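Local atomic coordinates of peptidoglycan-N-acetylmuramic acid deacetylase PdaA (Bacillus subtilis, PDB entry 1W1A), a protein that removes the acetyl group from N-acetylmuramic acid residues of peptidoglycan, a step toward the muramic delta-lactam of the spore cortex, and is required for germination. Residues Val186-Asn191 with Leu214-Ser219. Sequence-based numbering, arbitrary orientation.
With NDG (2-acetamido-2-deoxy-alpha-D-glucopyranose), chain E.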
loop_
_atom_site.group_PDB
_atom_site.type_symbol
_atom_site.label_atom_id
_atom_site.label_comp_id
_atom_site.label_asym_id
_atom_site.label_seq_id
_atom_site.Cartn_x
_atom_site.Cartn_y
_atom_site.Cartn_z
ATOM N N VAL A 186 2.906 -11.097 8.333
ATOM C CA VAL A 186 4.201 -11.491 7.797
ATOM C C VAL A 186 4.121 -12.366 6.563
ATOM O O VAL A 186 4.144 -13.581 6.653
ATOM C CB VAL A 186 5.066 -12.226 8.861
ATOM C CG1 VAL A 186 6.403 -12.638 8.251
ATOM C CG2 VAL A 186 5.289 -11.323 10.080
ATOM N N ASP A 187 4.030 -11.727 5.404
ATOM C CA ASP A 187 3.959 -12.438 4.143
ATOM C C ASP A 187 5.153 -11.997 3.297
ATOM O O ASP A 187 5.117 -12.052 2.057
ATOM C CB ASP A 187 2.631 -12.121 3.438
ATOM C CG ASP A 187 2.511 -10.664 2.993
ATOM O OD1 ASP A 187 3.141 -9.773 3.595
ATOM O OD2 ASP A 187 1.740 -10.408 2.038
ATOM N N TRP A 188 6.224 -11.599 3.982
ATOM C CA TRP A 188 7.400 -11.106 3.299
ATOM C C TRP A 188 8.721 -11.749 3.702
ATOM O O TRP A 188 9.780 -11.318 3.249
ATOM C CB TRP A 188 7.496 -9.608 3.507
ATOM C CG TRP A 188 7.348 -9.238 4.952
ATOM C CD1 TRP A 188 6.195 -8.890 5.600
ATOM C CD2 TRP A 188 8.382 -9.230 5.942
ATOM N NE1 TRP A 188 6.448 -8.668 6.929
ATOM C CE2 TRP A 188 7.781 -8.870 7.169
ATOM C CE3 TRP A 188 9.757 -9.494 5.912
ATOM C CZ2 TRP A 188 8.511 -8.765 8.360
ATOM C CZ3 TRP A 188 10.484 -9.389 7.100
ATOM C CH2 TRP A 188 9.855 -9.027 8.306
ATOM N N LYS A 189 8.679 -12.754 4.566
ATOM C CA LYS A 189 9.910 -13.422 4.974
ATOM C C LYS A 189 10.165 -14.608 4.052
ATOM O O LYS A 189 9.470 -15.628 4.130
ATOM C CB LYS A 189 9.814 -13.912 6.412
ATOM C CG LYS A 189 9.768 -12.808 7.435
ATOM C CD LYS A 189 10.164 -13.359 8.803
ATOM C CE LYS A 189 9.947 -12.318 9.891
ATOM N NZ LYS A 189 10.451 -12.774 11.211
ATOM N N ILE A 190 11.155 -14.470 3.178
ATOM C CA ILE A 190 11.486 -15.533 2.234
ATOM C C ILE A 190 12.004 -16.806 2.887
ATOM O O ILE A 190 11.740 -17.912 2.410
ATOM C CB ILE A 190 12.502 -15.038 1.178
ATOM C CG1 ILE A 190 11.912 -13.824 0.459
ATOM C CG2 ILE A 190 12.749 -16.116 0.130
ATOM C CD1 ILE A 190 10.527 -14.082 -0.158
ATOM N N ASN A 191 12.732 -16.668 3.987
ATOM C CA ASN A 191 13.252 -17.856 4.653
ATOM C C ASN A 191 12.176 -18.629 5.422
ATOM O O ASN A 191 12.441 -19.710 5.934
ATOM C CB ASN A 191 14.400 -17.491 5.595
ATOM C CG ASN A 191 14.021 -16.399 6.572
ATOM O OD1 ASN A 191 14.603 -16.297 7.647
ATOM N ND2 ASN A 191 13.056 -15.559 6.193
ATOM N N LEU A 214 -2.282 -4.225 3.339
ATOM C CA LEU A 214 -0.918 -4.067 2.852
ATOM C C LEU A 214 -0.427 -5.490 2.649
ATOM O O LEU A 214 -0.232 -6.230 3.607
ATOM C CB LEU A 214 -0.007 -3.360 3.864
ATOM C CG LEU A 214 1.469 -3.742 3.646
ATOM C CD1 LEU A 214 1.932 -3.257 2.305
ATOM C CD2 LEU A 214 2.335 -3.156 4.746
ATOM N N LEU A 215 -0.231 -5.875 1.400
ATOM C CA LEU A 215 0.221 -7.223 1.095
ATOM C C LEU A 215 1.501 -7.174 0.287
ATOM O O LEU A 215 1.858 -6.136 -0.269
ATOM C CB LEU A 215 -0.842 -7.965 0.276
ATOM C CG LEU A 215 -2.277 -8.025 0.830
ATOM C CD1 LEU A 215 -3.217 -8.462 -0.295
ATOM C CD2 LEU A 215 -2.342 -9.001 2.054
ATOM N N HIS A 216 2.191 -8.303 0.237
ATOM C CA HIS A 216 3.405 -8.416 -0.550
ATOM C C HIS A 216 3.063 -9.525 -1.520
ATOM O O HIS A 216 2.153 -10.304 -1.256
ATOM C CB HIS A 216 4.603 -8.784 0.334
ATOM C CG HIS A 216 4.886 -7.755 1.377
ATOM N ND1 HIS A 216 4.292 -7.780 2.624
ATOM C CD2 HIS A 216 5.598 -6.604 1.319
ATOM C CE1 HIS A 216 4.626 -6.685 3.287
ATOM N NE2 HIS A 216 5.416 -5.954 2.517
ATOM N N THR A 217 3.766 -9.579 -2.647
ATOM C CA THR A 217 3.496 -10.588 -3.665
ATOM C C THR A 217 4.723 -11.477 -3.861
ATOM O O THR A 217 4.973 -11.987 -4.967
ATOM C CB THR A 217 3.157 -9.904 -5.024
ATOM O OG1 THR A 217 4.315 -9.212 -5.505
ATOM C CG2 THR A 217 2.046 -8.892 -4.867
ATOM N N VAL A 218 5.493 -11.660 -2.791
ATOM C CA VAL A 218 6.704 -12.463 -2.877
ATOM C C VAL A 218 6.647 -13.834 -2.193
ATOM O O VAL A 218 7.468 -14.692 -2.482
ATOM C CB VAL A 218 7.937 -11.692 -2.289
ATOM C CG1 VAL A 218 8.144 -10.398 -3.024
ATOM C CG2 VAL A 218 7.746 -11.416 -0.792
ATOM N N SER A 219 5.686 -14.056 -1.300
ATOM C CA SER A 219 5.644 -15.338 -0.586
ATOM C C SER A 219 4.827 -16.407 -1.298
ATOM O O SER A 219 3.856 -16.108 -1.995
ATOM C CB SER A 219 5.111 -15.124 0.840
ATOM O OG SER A 219 5.720 -16.002 1.772
HETATM C C1 NDG E . 9.368 -2.298 4.053
HETATM C C2 NDG E . 8.273 -3.072 3.316
HETATM C C3 NDG E . 6.938 -2.569 3.846
HETATM C C4 NDG E . 6.862 -2.834 5.369
HETATM C C5 NDG E . 8.104 -2.285 6.115
HETATM C C6 NDG E . 8.181 -2.841 7.528
HETATM C C7 NDG E . 8.742 -3.907 1.106
HETATM C C8 NDG E . 9.264 -3.571 -0.281
HETATM O O5 NDG E . 9.342 -2.659 5.447
HETATM O O3 NDG E . 5.873 -3.212 3.164
HETATM O O4 NDG E . 5.700 -2.217 5.910
HETATM O O6 NDG E . 7.968 -4.251 7.536
HETATM O O7 NDG E . 8.680 -5.084 1.466
HETATM N N2 NDG E . 8.371 -2.889 1.880
HETATM O O1 NDG E . 9.115 -0.934 3.955
HETATM O O HOH W 1 3.743 -12.326 -0.139
HETATM O O HOH W 2 6.664 -15.112 4.041
#
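The active site of this NodB-type deacetylase holds a histidine-carboxylate pair, H216, next to strand 211-215, with D187. As in related deacetylases, H216 is probably the proton donor and D187 probably raises its pKa. The D187 carboxylate takes two hydrogen bonds from H216. D187 OD1 receives the ring ND1-H of H216 at a very short 2.5 Å, nearly straight at 166°. D187 OD2 receives the backbone N-H of H216 at 2.8 Å, on its syn side but 27° out of the carboxylate plane. D187 CG sits between its own backbone N and carbonyl carbon (chi1 66°), which swings the carboxylate across to H216. W188 CB lies over one face of the imidazole, 3.9 Å from the ring centroid, and the indole edge points at that ring in an offset edge-to-face pair. Farther along, I190 CD1 touches V218 CG2 at 3.9 Å. One water bridges D187 O and S219 N; another links K189 O to S219 OG. H216 NE2 is hydrogen-bonded to O3 of the bound N-acetylglucosamine (NDG) at 2.9 Å, and H118 and H122 also bind this sugar. The ND1 and NE2 bonds together fix the imidazole's rotation, and the carboxylate probably polarises it.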